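PDB 6O2K: centromeric protein-C, isoform A from Drosophila melanogaster, which probably acts as a chromatin-protein adaptor at the centromere and kinetochore, this chain being its dimeric cupin domain. Local coordinates for residues Y66-A80 / T123-L137. Residues are numbered along the deposited sequence; the frame is centred on the assembly and turned at random.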
# COMPACT_ATOMS: atom_id res chain seq x y z
N TYR B 66 -0.01 8.40 -3.14
CA TYR B 66 -1.38 8.18 -3.58
C TYR B 66 -1.74 9.16 -4.68
O TYR B 66 -1.34 10.33 -4.64
CB TYR B 66 -2.39 8.34 -2.42
CG TYR B 66 -2.13 7.38 -1.28
CD1 TYR B 66 -2.60 6.08 -1.32
CD2 TYR B 66 -1.40 7.79 -0.16
CE1 TYR B 66 -2.35 5.19 -0.27
CE2 TYR B 66 -1.15 6.92 0.89
CZ TYR B 66 -1.62 5.62 0.82
OH TYR B 66 -1.35 4.77 1.87
N MET B 67 -2.52 8.67 -5.64
CA MET B 67 -3.20 9.48 -6.63
C MET B 67 -4.70 9.43 -6.37
O MET B 67 -5.27 8.33 -6.28
CB MET B 67 -2.92 8.98 -8.05
CG MET B 67 -1.46 8.89 -8.40
SD MET B 67 -1.33 8.46 -10.16
CE MET B 67 0.37 7.86 -10.25
N ARG B 68 -5.32 10.60 -6.24
CA ARG B 68 -6.74 10.77 -6.02
C ARG B 68 -7.35 11.31 -7.31
O ARG B 68 -6.94 12.39 -7.79
CB ARG B 68 -7.01 11.73 -4.85
CG ARG B 68 -8.49 11.99 -4.59
CD ARG B 68 -8.69 13.31 -3.85
NE ARG B 68 -8.46 13.17 -2.41
CZ ARG B 68 -8.07 14.16 -1.62
NH1 ARG B 68 -7.90 13.93 -0.32
NH2 ARG B 68 -7.83 15.37 -2.10
N PHE B 69 -8.31 10.56 -7.85
CA PHE B 69 -8.95 10.86 -9.12
C PHE B 69 -10.39 11.27 -8.87
O PHE B 69 -11.14 10.56 -8.18
CB PHE B 69 -8.97 9.65 -10.07
CG PHE B 69 -7.66 9.37 -10.74
CD1 PHE B 69 -6.57 8.92 -10.01
CD2 PHE B 69 -7.53 9.52 -12.12
CE1 PHE B 69 -5.37 8.61 -10.64
CE2 PHE B 69 -6.33 9.22 -12.77
CZ PHE B 69 -5.24 8.78 -12.02
N LYS B 70 -10.78 12.37 -9.49
CA LYS B 70 -12.14 12.81 -9.51
C LYS B 70 -12.98 11.84 -10.35
O LYS B 70 -12.42 11.04 -11.10
CB LYS B 70 -12.21 14.21 -10.08
CG LYS B 70 -11.45 15.17 -9.26
CD LYS B 70 -12.16 15.17 -7.96
CE LYS B 70 -11.49 16.18 -7.07
NZ LYS B 70 -12.21 16.13 -5.79
N PRO B 71 -14.31 11.89 -10.26
CA PRO B 71 -15.13 10.97 -11.06
C PRO B 71 -14.78 11.03 -12.54
O PRO B 71 -14.74 12.11 -13.14
CB PRO B 71 -16.56 11.46 -10.80
CG PRO B 71 -16.51 12.07 -9.47
CD PRO B 71 -15.13 12.68 -9.32
N TYR B 72 -14.48 9.87 -13.11
CA TYR B 72 -14.17 9.68 -14.53
C TYR B 72 -12.95 10.47 -14.98
O TYR B 72 -12.72 10.60 -16.19
CB TYR B 72 -15.36 10.05 -15.42
CG TYR B 72 -16.58 9.18 -15.24
CD1 TYR B 72 -16.49 7.80 -15.35
CD2 TYR B 72 -17.82 9.74 -14.99
CE1 TYR B 72 -17.61 7.00 -15.21
CE2 TYR B 72 -18.95 8.95 -14.83
CZ TYR B 72 -18.83 7.58 -14.95
OH TYR B 72 -19.95 6.79 -14.79
N GLN B 73 -12.16 11.00 -14.06
CA GLN B 73 -11.01 11.80 -14.44
C GLN B 73 -9.94 10.94 -15.10
O GLN B 73 -9.73 9.78 -14.73
CB GLN B 73 -10.43 12.52 -13.22
CG GLN B 73 -9.36 13.53 -13.57
CD GLN B 73 -8.94 14.35 -12.38
OE1 GLN B 73 -9.03 13.90 -11.24
NE2 GLN B 73 -8.47 15.56 -12.64
N LYS B 74 -9.25 11.53 -16.08
CA LYS B 74 -8.14 10.89 -16.79
C LYS B 74 -6.82 11.51 -16.36
O LYS B 74 -6.72 12.74 -16.22
CB LYS B 74 -8.27 11.05 -18.30
CG LYS B 74 -9.57 10.57 -18.92
CD LYS B 74 -9.56 10.90 -20.42
CE LYS B 74 -10.68 10.20 -21.18
NZ LYS B 74 -10.71 10.60 -22.61
N ARG B 75 -5.81 10.67 -16.18
CA ARG B 75 -4.42 11.09 -16.14
C ARG B 75 -3.81 10.81 -17.50
O ARG B 75 -3.82 9.66 -17.96
CB ARG B 75 -3.63 10.36 -15.05
CG ARG B 75 -2.18 10.83 -14.89
CD ARG B 75 -1.51 10.06 -13.76
NE ARG B 75 -0.17 10.53 -13.41
CZ ARG B 75 0.96 9.87 -13.67
NH1 ARG B 75 0.91 8.72 -14.32
NH2 ARG B 75 2.13 10.34 -13.28
N SER B 76 -3.27 11.84 -18.14
CA SER B 76 -2.80 11.67 -19.50
C SER B 76 -1.58 10.74 -19.54
O SER B 76 -0.91 10.50 -18.53
CB SER B 76 -2.48 13.02 -20.15
OG SER B 76 -1.43 13.69 -19.47
N MET B 77 -1.33 10.21 -20.74
CA MET B 77 -0.21 9.32 -21.01
C MET B 77 1.12 9.86 -20.49
O MET B 77 1.48 11.01 -20.75
CB MET B 77 -0.11 9.10 -22.53
CG MET B 77 0.90 8.05 -22.98
SD MET B 77 2.50 8.80 -23.39
CE MET B 77 2.21 9.41 -25.06
N LYS B 78 1.84 9.02 -19.76
CA LYS B 78 3.20 9.28 -19.31
C LYS B 78 4.09 8.10 -19.67
O LYS B 78 3.62 6.96 -19.75
CB LYS B 78 3.29 9.48 -17.78
CG LYS B 78 2.26 10.43 -17.19
CD LYS B 78 2.57 11.88 -17.54
CE LYS B 78 1.59 12.82 -16.83
NZ LYS B 78 1.86 14.24 -17.16
N GLN B 79 5.38 8.36 -19.86
CA GLN B 79 6.37 7.29 -19.99
C GLN B 79 7.09 7.11 -18.65
O GLN B 79 7.55 8.08 -18.05
CB GLN B 79 7.40 7.58 -21.09
CG GLN B 79 8.37 6.42 -21.30
CD GLN B 79 9.10 6.50 -22.64
OE1 GLN B 79 9.48 7.58 -23.09
NE2 GLN B 79 9.29 5.34 -23.29
N ALA B 80 7.18 5.86 -18.19
CA ALA B 80 7.95 5.52 -16.99
C ALA B 80 9.43 5.61 -17.37
O ALA B 80 10.12 4.61 -17.55
CB ALA B 80 7.58 4.13 -16.46
N THR B 123 7.70 1.94 -20.33
CA THR B 123 6.31 1.75 -20.75
C THR B 123 5.56 3.08 -20.73
O THR B 123 5.76 3.92 -19.85
CB THR B 123 5.63 0.73 -19.84
OG1 THR B 123 6.13 -0.58 -20.15
CG2 THR B 123 4.10 0.73 -19.98
N ARG B 124 4.73 3.30 -21.74
CA ARG B 124 3.84 4.45 -21.78
C ARG B 124 2.49 4.02 -21.23
O ARG B 124 1.93 3.02 -21.67
CB ARG B 124 3.70 5.00 -23.20
CG ARG B 124 4.97 5.65 -23.71
CD ARG B 124 4.77 6.34 -25.06
NE ARG B 124 6.06 6.73 -25.62
CZ ARG B 124 6.73 7.83 -25.27
NH1 ARG B 124 7.91 8.09 -25.82
NH2 ARG B 124 6.22 8.67 -24.37
N TYR B 125 1.96 4.78 -20.27
CA TYR B 125 0.75 4.34 -19.59
C TYR B 125 -0.16 5.52 -19.29
O TYR B 125 0.30 6.63 -19.00
CB TYR B 125 1.10 3.58 -18.29
CG TYR B 125 1.70 4.45 -17.21
CD1 TYR B 125 3.02 4.91 -17.30
CD2 TYR B 125 0.95 4.83 -16.11
CE1 TYR B 125 3.55 5.73 -16.31
CE2 TYR B 125 1.48 5.63 -15.12
CZ TYR B 125 2.77 6.08 -15.22
OH TYR B 125 3.29 6.88 -14.22
N SER B 126 -1.47 5.28 -19.39
CA SER B 126 -2.48 6.25 -19.00
C SER B 126 -3.50 5.60 -18.07
O SER B 126 -3.67 4.37 -18.07
CB SER B 126 -3.19 6.84 -20.22
OG SER B 126 -4.05 5.88 -20.80
N ILE B 127 -4.18 6.44 -17.27
CA ILE B 127 -5.08 5.99 -16.21
C ILE B 127 -6.36 6.82 -16.26
O ILE B 127 -6.31 8.05 -16.33
CB ILE B 127 -4.43 6.14 -14.82
CG1 ILE B 127 -3.03 5.51 -14.78
CG2 ILE B 127 -5.34 5.58 -13.70
CD1 ILE B 127 -2.25 5.88 -13.52
N GLN B 128 -7.51 6.14 -16.19
CA GLN B 128 -8.80 6.81 -16.06
C GLN B 128 -9.60 6.17 -14.93
O GLN B 128 -9.71 4.94 -14.87
CB GLN B 128 -9.63 6.75 -17.35
CG GLN B 128 -10.97 7.49 -17.26
CD GLN B 128 -11.54 7.83 -18.65
OE1 GLN B 128 -11.22 7.18 -19.64
NE2 GLN B 128 -12.38 8.87 -18.71
N ASN B 129 -10.12 7.00 -14.04
CA ASN B 129 -11.13 6.58 -13.07
C ASN B 129 -12.32 5.99 -13.81
O ASN B 129 -12.93 6.66 -14.64
CB ASN B 129 -11.55 7.78 -12.23
CG ASN B 129 -12.41 7.41 -11.03
OD1 ASN B 129 -12.84 6.26 -10.87
ND2 ASN B 129 -12.69 8.41 -10.19
N ALA B 130 -12.66 4.74 -13.51
CA ALA B 130 -13.71 4.06 -14.25
C ALA B 130 -15.12 4.31 -13.72
O ALA B 130 -16.09 3.84 -14.34
CB ALA B 130 -13.45 2.55 -14.26
N ILE B 131 -15.29 5.05 -12.62
CA ILE B 131 -16.59 5.18 -11.98
C ILE B 131 -16.89 6.64 -11.64
O ILE B 131 -16.01 7.50 -11.64
CB ILE B 131 -16.70 4.32 -10.71
CG1 ILE B 131 -15.53 4.62 -9.78
CG2 ILE B 131 -16.74 2.85 -11.09
CD1 ILE B 131 -15.65 3.96 -8.43
N ASP B 132 -18.16 6.88 -11.28
CA ASP B 132 -18.68 8.21 -10.98
C ASP B 132 -18.47 8.60 -9.52
O ASP B 132 -19.28 9.34 -8.94
CB ASP B 132 -20.15 8.28 -11.38
CG ASP B 132 -20.75 9.68 -11.28
OD1 ASP B 132 -21.99 9.79 -11.26
OD2 ASP B 132 -19.98 10.66 -11.23
N LYS B 133 -17.40 8.10 -8.90
CA LYS B 133 -16.99 8.47 -7.56
C LYS B 133 -15.49 8.69 -7.55
O LYS B 133 -14.77 8.24 -8.45
CB LYS B 133 -17.35 7.40 -6.53
CG LYS B 133 -18.81 6.96 -6.52
CD LYS B 133 -18.97 5.61 -5.82
CE LYS B 133 -17.90 5.40 -4.76
NZ LYS B 133 -18.34 5.89 -3.42
N VAL B 134 -15.00 9.36 -6.51
CA VAL B 134 -13.56 9.52 -6.37
C VAL B 134 -12.93 8.15 -6.17
O VAL B 134 -13.39 7.36 -5.33
CB VAL B 134 -13.24 10.46 -5.19
CG1 VAL B 134 -11.75 10.40 -4.88
CG2 VAL B 134 -13.66 11.87 -5.51
N SER B 135 -11.90 7.85 -6.95
CA SER B 135 -11.13 6.62 -6.77
C SER B 135 -9.71 6.98 -6.38
O SER B 135 -9.23 8.09 -6.66
CB SER B 135 -11.11 5.74 -8.03
OG SER B 135 -12.42 5.34 -8.41
N VAL B 136 -9.03 6.03 -5.74
CA VAL B 136 -7.71 6.28 -5.17
C VAL B 136 -6.81 5.10 -5.49
O VAL B 136 -7.19 3.94 -5.27
CB VAL B 136 -7.79 6.47 -3.64
CG1 VAL B 136 -6.40 6.69 -3.06
CG2 VAL B 136 -8.72 7.62 -3.29
N LEU B 137 -5.60 5.38 -5.98
CA LEU B 137 -4.62 4.32 -6.15
C LEU B 137 -3.32 4.68 -5.45
O LEU B 137 -2.98 5.85 -5.28
CB LEU B 137 -4.35 3.97 -7.62
CG LEU B 137 -3.69 4.95 -8.60
CD1 LEU B 137 -2.20 5.05 -8.39
CD2 LEU B 137 -3.99 4.51 -10.02
O HOH W 1 -0.61 8.31 -16.74
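Ala80 N donates to Thr123 O where the antiparallel strands 74-79 and 124-129 pair in one sheet of the cupin beta-barrel; strands 66-69 and 135-137 pair in the facing sheet. Gln79 CD lies 3.7 Å above the Arg124 guanidinium plane, over its centre, the amide inclined to it. The Tyr125 hydroxyl takes an in-plane N-H from Arg75 NH1 (3.0 Å); the extended arginine, whose NE binds Tyr53, has Met67 CE and Lys78 CG over opposite guanidinium faces. Opposite Ser126, Ser76 and Met77 form a beta bulge in strand 74-79. Ile127 CG2 meets Phe69 CZ at 3.6 Å, side chains crossing at about a right angle. Gln128 NE2 gives Tyr72 O a nearly straight bond (169°). Chi1 of -170° swings the Asn129 amide from its own backbone N toward Lys70 O; ND2 donates there, in the type II turn Lys70-Gln73, and to Lys133 O in loop 130-134, while OD1 closes an Asx turn with Ile131 N. An alanine here would lose these bonds and is likely to let turn and loop drift apart. The Ile131-Asp132 peptide lies over one Tyr72 ring face, offset toward the rim. Ser135 OG donates to Asn129 OD1 at 2.7 Å, from the face opposite Ile131 N.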